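Local coordinates for putative cytosolic protein (Geobacillus zalihae, PDB 6AHX) that probably acts as a copper-sensing transcriptional repressor of the CsoR family, binding copper and controlling a copper-responsive operon, at residues 20-23 and 24-28; 47-50 and 51-55. One frame throughout, in Å; residues are numbered along the deposited sequence.

Contact 1 (20-23 and 24-28); sequences KQVI and NRLAR
Val-22 and Leu-26, one helical turn apart, run alongside each other in a common direction on the first turns of helix 20-41, the amino-terminal helix of the all-helical CsoR-type subunit. CG1 of Val-22 meets CD1 of Leu-26 at 4.2 Å. With chi1 of 168°, CG1 of the valine stands opposite its own backbone N and beside the carbonyl carbon, which carries the methyl toward the next turn. Leu-26 also lays CG against the carbonyl O of Val-22, 3.6 Å away. The same oxygen accepts the hydrogen bond of Leu-26 N at 3.1 Å. Both residues are buried: Val-22 packs on Ile-67 of helix 46-70, while Leu-26, together with Ile-23, rests on Ala-40 of the second subunit. Arg-25, whose N bonds to Gln-21 O at 2.9 Å, also lies against Ala-59, Ser-62 and Thr-63 of helix 46-70. This is the tight side of the helix, facing both its hairpin partner and the dimer mate.

The other side is polar and open to solvent. Lys-20, Gln-21 and Asn-24 are exposed there, and the lysine chain extends off from the next turn. The carbonyl O of Lys-20 receives the backbone N of Asn-24 at 2.8 Å in a nearly linear bond (N-H...O 164°). Chi1 of -69° sets CG of Asn-24 beside that N, in van der Waals approach to Lys-20 O at 3.2 Å.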
loop_
_atom_site.group_PDB
_atom_site.type_symbol
_atom_site.label_atom_id
_atom_site.label_comp_id
_atom_site.label_asym_id
_atom_site.label_seq_id
_atom_site.Cartn_x
_atom_site.Cartn_y
_atom_site.Cartn_z
ATOM N N LYS A 20 7.287 0.590 17.725
ATOM C CA LYS A 20 8.250 0.219 16.681
ATOM C C LYS A 20 7.718 -0.802 15.660
ATOM O O LYS A 20 7.966 -0.675 14.472
ATOM C CB LYS A 20 9.578 -0.258 17.300
ATOM C CG LYS A 20 10.780 0.589 16.860
ATOM C CD LYS A 20 10.638 2.110 17.174
ATOM C CE LYS A 20 11.806 2.705 17.990
ATOM N NZ LYS A 20 13.178 2.276 17.550
ATOM N N GLN A 21 6.966 -1.776 16.124
ATOM C CA GLN A 21 6.318 -2.727 15.233
ATOM C C GLN A 21 5.413 -2.099 14.185
ATOM O O GLN A 21 5.400 -2.590 13.067
ATOM C CB GLN A 21 5.566 -3.792 16.009
ATOM C CG GLN A 21 6.511 -4.912 16.428
ATOM C CD GLN A 21 6.131 -5.626 17.717
ATOM O OE1 GLN A 21 5.032 -5.447 18.264
ATOM N NE2 GLN A 21 7.062 -6.449 18.217
ATOM N N VAL A 22 4.692 -1.033 14.547
ATOM C CA VAL A 22 3.914 -0.224 13.572
ATOM C C VAL A 22 4.811 0.416 12.512
ATOM O O VAL A 22 4.554 0.299 11.341
ATOM C CB VAL A 22 3.099 0.880 14.238
ATOM C CG1 VAL A 22 2.561 1.837 13.201
ATOM C CG2 VAL A 22 1.941 0.270 15.036
ATOM N N ILE A 23 5.863 1.064 12.945
ATOM C CA ILE A 23 6.748 1.719 12.023
ATOM C C ILE A 23 7.379 0.694 11.072
ATOM O O ILE A 23 7.466 0.910 9.829
ATOM C CB ILE A 23 7.792 2.596 12.783
ATOM C CG1 ILE A 23 7.103 3.848 13.367
ATOM C CG2 ILE A 23 8.868 3.124 11.835
ATOM C CD1 ILE A 23 6.958 3.886 14.857
ATOM N N ASN A 24 7.802 -0.421 11.659
ATOM C CA ASN A 24 8.435 -1.484 10.894
ATOM C C ASN A 24 7.507 -2.135 9.871
ATOM O O ASN A 24 7.947 -2.367 8.747
ATOM C CB ASN A 24 9.026 -2.559 11.826
ATOM C CG ASN A 24 10.230 -2.033 12.611
ATOM O OD1 ASN A 24 10.749 -0.903 12.367
ATOM N ND2 ASN A 24 10.688 -2.838 13.562
ATOM N N ARG A 25 6.259 -2.401 10.267
ATOM C CA ARG A 25 5.260 -2.918 9.329
ATOM C C ARG A 25 5.111 -1.956 8.133
ATOM O O ARG A 25 5.155 -2.384 6.972
ATOM C CB ARG A 25 3.926 -3.178 10.002
ATOM C CG ARG A 25 3.412 -4.590 9.699
ATOM C CD ARG A 25 2.980 -5.031 8.250
ATOM N NE ARG A 25 1.694 -5.746 8.517
ATOM C CZ ARG A 25 1.252 -6.950 8.086
ATOM N NH1 ARG A 25 1.855 -7.680 7.162
ATOM N NH2 ARG A 25 0.087 -7.406 8.554
ATOM N N LEU A 26 5.021 -0.661 8.438
ATOM C CA LEU A 26 4.901 0.319 7.405
ATOM C C LEU A 26 6.116 0.299 6.511
ATOM O O LEU A 26 5.981 0.426 5.288
ATOM C CB LEU A 26 4.632 1.728 7.980
ATOM C CG LEU A 26 3.194 1.943 8.474
ATOM C CD1 LEU A 26 3.123 3.228 9.308
ATOM C CD2 LEU A 26 2.112 1.947 7.378
ATOM N N ALA A 27 7.305 0.117 7.097
ATOM C CA ALA A 27 8.545 -0.071 6.286
ATOM C C ALA A 27 8.573 -1.306 5.378
ATOM O O ALA A 27 9.012 -1.225 4.225
ATOM C CB ALA A 27 9.788 -0.029 7.131
ATOM N N ARG A 28 8.039 -2.398 5.882
ATOM C CA ARG A 28 7.852 -3.634 5.111
ATOM C C ARG A 28 6.858 -3.499 3.943
ATOM O O ARG A 28 7.130 -3.964 2.831
ATOM C CB ARG A 28 7.405 -4.781 6.044
ATOM C CG ARG A 28 8.620 -5.535 6.594
ATOM C CD ARG A 28 8.406 -6.579 7.699
ATOM N NE ARG A 28 7.042 -7.066 8.011
ATOM C CZ ARG A 28 6.390 -6.905 9.198
ATOM N NH1 ARG A 28 6.909 -6.208 10.244
ATOM N NH2 ARG A 28 5.163 -7.453 9.360
#

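Contact 2 (47-50 and 51-55); sequences PDIL and LQIAA
Ile-49 and Ile-53 carry the apolar contact near the start of helix 46-70, the second long helix of this CsoR-type fold, in an i to i+4 pairing along one helical ridge. Their side chains cross obliquely, and the nearest carbons are CG2 of Ile-49 and CD1 of Ile-53, 4.1 Å apart. In Ile-49, chi1 of -66° sets CG2 opposite the backbone N and beside the carbonyl carbon, pointing this branch up the helix to its partner. CD1 of Ile-53 is also approached by CD2 of Leu-50, more loosely at 4.4 Å, so one methyl touches two side chains of the preceding turn.

Backbone bonds hold this spacing. The carbonyl O of Ile-49 accepts the N of Ile-53 at 2.9 Å, with the donor in the carbonyl plane, and takes a second, weak bond from the N of Gln-52. That N also donates to Asp-48 O at 3.2 Å. A bend at chi2 (-54°) folds the chain of Gln-52 back over the preceding turn, with CG 3.3 Å from Asp-48 O and the amide close to a bridging water.

Farther out, the carboxylate of Asp-48 forms a salt bridge with Arg-44 through OD2, tying the first turn to the residues just ahead of the helix. Gln-52 packs on His-32 and Ile-36 of helix 20-41, whereas Leu-50 and Ile-53 lie against Ala-64 and Leu-60 of the second subunit and Ile-49 against its Tyr-18, giving this ridge a part in the dimer interface. The water accepts from NE2 of Gln-52 at 2.9 Å and donates to Asp-48 O at a longer 3.3 Å.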
loop_
_atom_site.group_PDB
_atom_site.type_symbol
_atom_site.label_atom_id
_atom_site.label_comp_id
_atom_site.label_asym_id
_atom_site.label_seq_id
_atom_site.Cartn_x
_atom_site.Cartn_y
_atom_site.Cartn_z
ATOM N N PRO A 47 -1.680 -12.179 -12.670
ATOM C CA PRO A 47 -2.200 -12.729 -11.386
ATOM C C PRO A 47 -1.200 -12.664 -10.207
ATOM O O PRO A 47 -1.614 -12.454 -9.063
ATOM C CB PRO A 47 -2.563 -14.184 -11.731
ATOM C CG PRO A 47 -2.518 -14.282 -13.234
ATOM C CD PRO A 47 -1.566 -13.214 -13.705
ATOM N N ASP A 48 0.078 -12.773 -10.517
ATOM C CA ASP A 48 1.139 -12.605 -9.530
ATOM C C ASP A 48 1.065 -11.207 -8.931
ATOM O O ASP A 48 1.182 -11.001 -7.715
ATOM C CB ASP A 48 2.557 -12.760 -10.181
ATOM C CG ASP A 48 2.774 -14.152 -10.821
ATOM O OD1 ASP A 48 1.809 -14.883 -11.056
ATOM O OD2 ASP A 48 3.909 -14.525 -11.098
ATOM N N ILE A 49 0.933 -10.236 -9.824
ATOM C CA ILE A 49 0.878 -8.840 -9.453
ATOM C C ILE A 49 -0.354 -8.556 -8.616
ATOM O O ILE A 49 -0.242 -7.952 -7.529
ATOM C CB ILE A 49 1.025 -7.923 -10.665
ATOM C CG1 ILE A 49 2.449 -8.084 -11.272
ATOM C CG2 ILE A 49 0.754 -6.474 -10.269
ATOM C CD1 ILE A 49 2.768 -7.167 -12.445
ATOM N N LEU A 50 -1.500 -9.060 -9.056
ATOM C CA LEU A 50 -2.742 -8.742 -8.388
ATOM C C LEU A 50 -2.833 -9.465 -7.062
ATOM O O LEU A 50 -3.411 -8.948 -6.140
ATOM C CB LEU A 50 -3.932 -9.162 -9.255
ATOM C CG LEU A 50 -4.160 -8.333 -10.526
ATOM C CD1 LEU A 50 -5.466 -8.825 -11.124
ATOM C CD2 LEU A 50 -4.192 -6.823 -10.346
ATOM N N LEU A 51 -2.232 -10.641 -6.972
ATOM C CA LEU A 51 -2.055 -11.300 -5.687
ATOM C C LEU A 51 -1.328 -10.465 -4.662
ATOM O O LEU A 51 -1.728 -10.402 -3.520
ATOM C CB LEU A 51 -1.267 -12.623 -5.862
ATOM C CG LEU A 51 -1.393 -13.622 -4.728
ATOM C CD1 LEU A 51 -2.716 -14.375 -4.902
ATOM C CD2 LEU A 51 -0.196 -14.567 -4.662
ATOM N N GLN A 52 -0.265 -9.800 -5.099
ATOM C CA GLN A 52 0.568 -9.018 -4.194
ATOM C C GLN A 52 -0.102 -7.726 -3.850
ATOM O O GLN A 52 -0.035 -7.331 -2.684
ATOM C CB GLN A 52 1.965 -8.800 -4.775
ATOM C CG GLN A 52 2.731 -10.096 -4.990
ATOM C CD GLN A 52 2.839 -10.987 -3.761
ATOM O OE1 GLN A 52 2.728 -10.548 -2.617
ATOM N NE2 GLN A 52 2.957 -12.269 -4.007
ATOM N N ILE A 53 -0.871 -7.149 -4.777
ATOM C CA ILE A 53 -1.613 -5.966 -4.420
ATOM C C ILE A 53 -2.614 -6.260 -3.314
ATOM O O ILE A 53 -2.836 -5.447 -2.390
ATOM C CB ILE A 53 -2.300 -5.325 -5.628
ATOM C CG1 ILE A 53 -1.229 -4.725 -6.576
ATOM C CG2 ILE A 53 -3.211 -4.167 -5.200
ATOM C CD1 ILE A 53 -1.733 -4.166 -7.901
ATOM N N ALA A 54 -3.313 -7.367 -3.469
ATOM C CA ALA A 54 -4.281 -7.742 -2.470
ATOM C C ALA A 54 -3.598 -8.001 -1.130
ATOM O O ALA A 54 -4.120 -7.617 -0.087
ATOM C CB ALA A 54 -5.034 -8.935 -2.903
ATOM N N ALA A 55 -2.459 -8.660 -1.140
ATOM C CA ALA A 55 -1.700 -8.844 0.101
ATOM C C ALA A 55 -1.316 -7.515 0.775
ATOM O O ALA A 55 -1.493 -7.351 1.952
ATOM C CB ALA A 55 -0.485 -9.657 -0.189
HETATM O O HOH W 1 3.312 -13.304 -6.695
#

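Overall arrangement
Contact 1 comes first along the chain, on the opening turns of helix 20-41; contact 2 follows near the start of helix 46-70. The two helices are successive and pack together as an antiparallel hairpin, which places the contacts on opposite sides of the chain's centre, with their own centres 21 Å apart. Their nearest atoms remain about 6 Å from each other, without touching. Each contact nevertheless meets the partner helix of its own chain and also the second subunit, so both long helices contribute to the hairpin and to the subunit interface. All four segments belong to the metal-sensitive transcriptional repressor family region, consistent with a helical dimeric regulator.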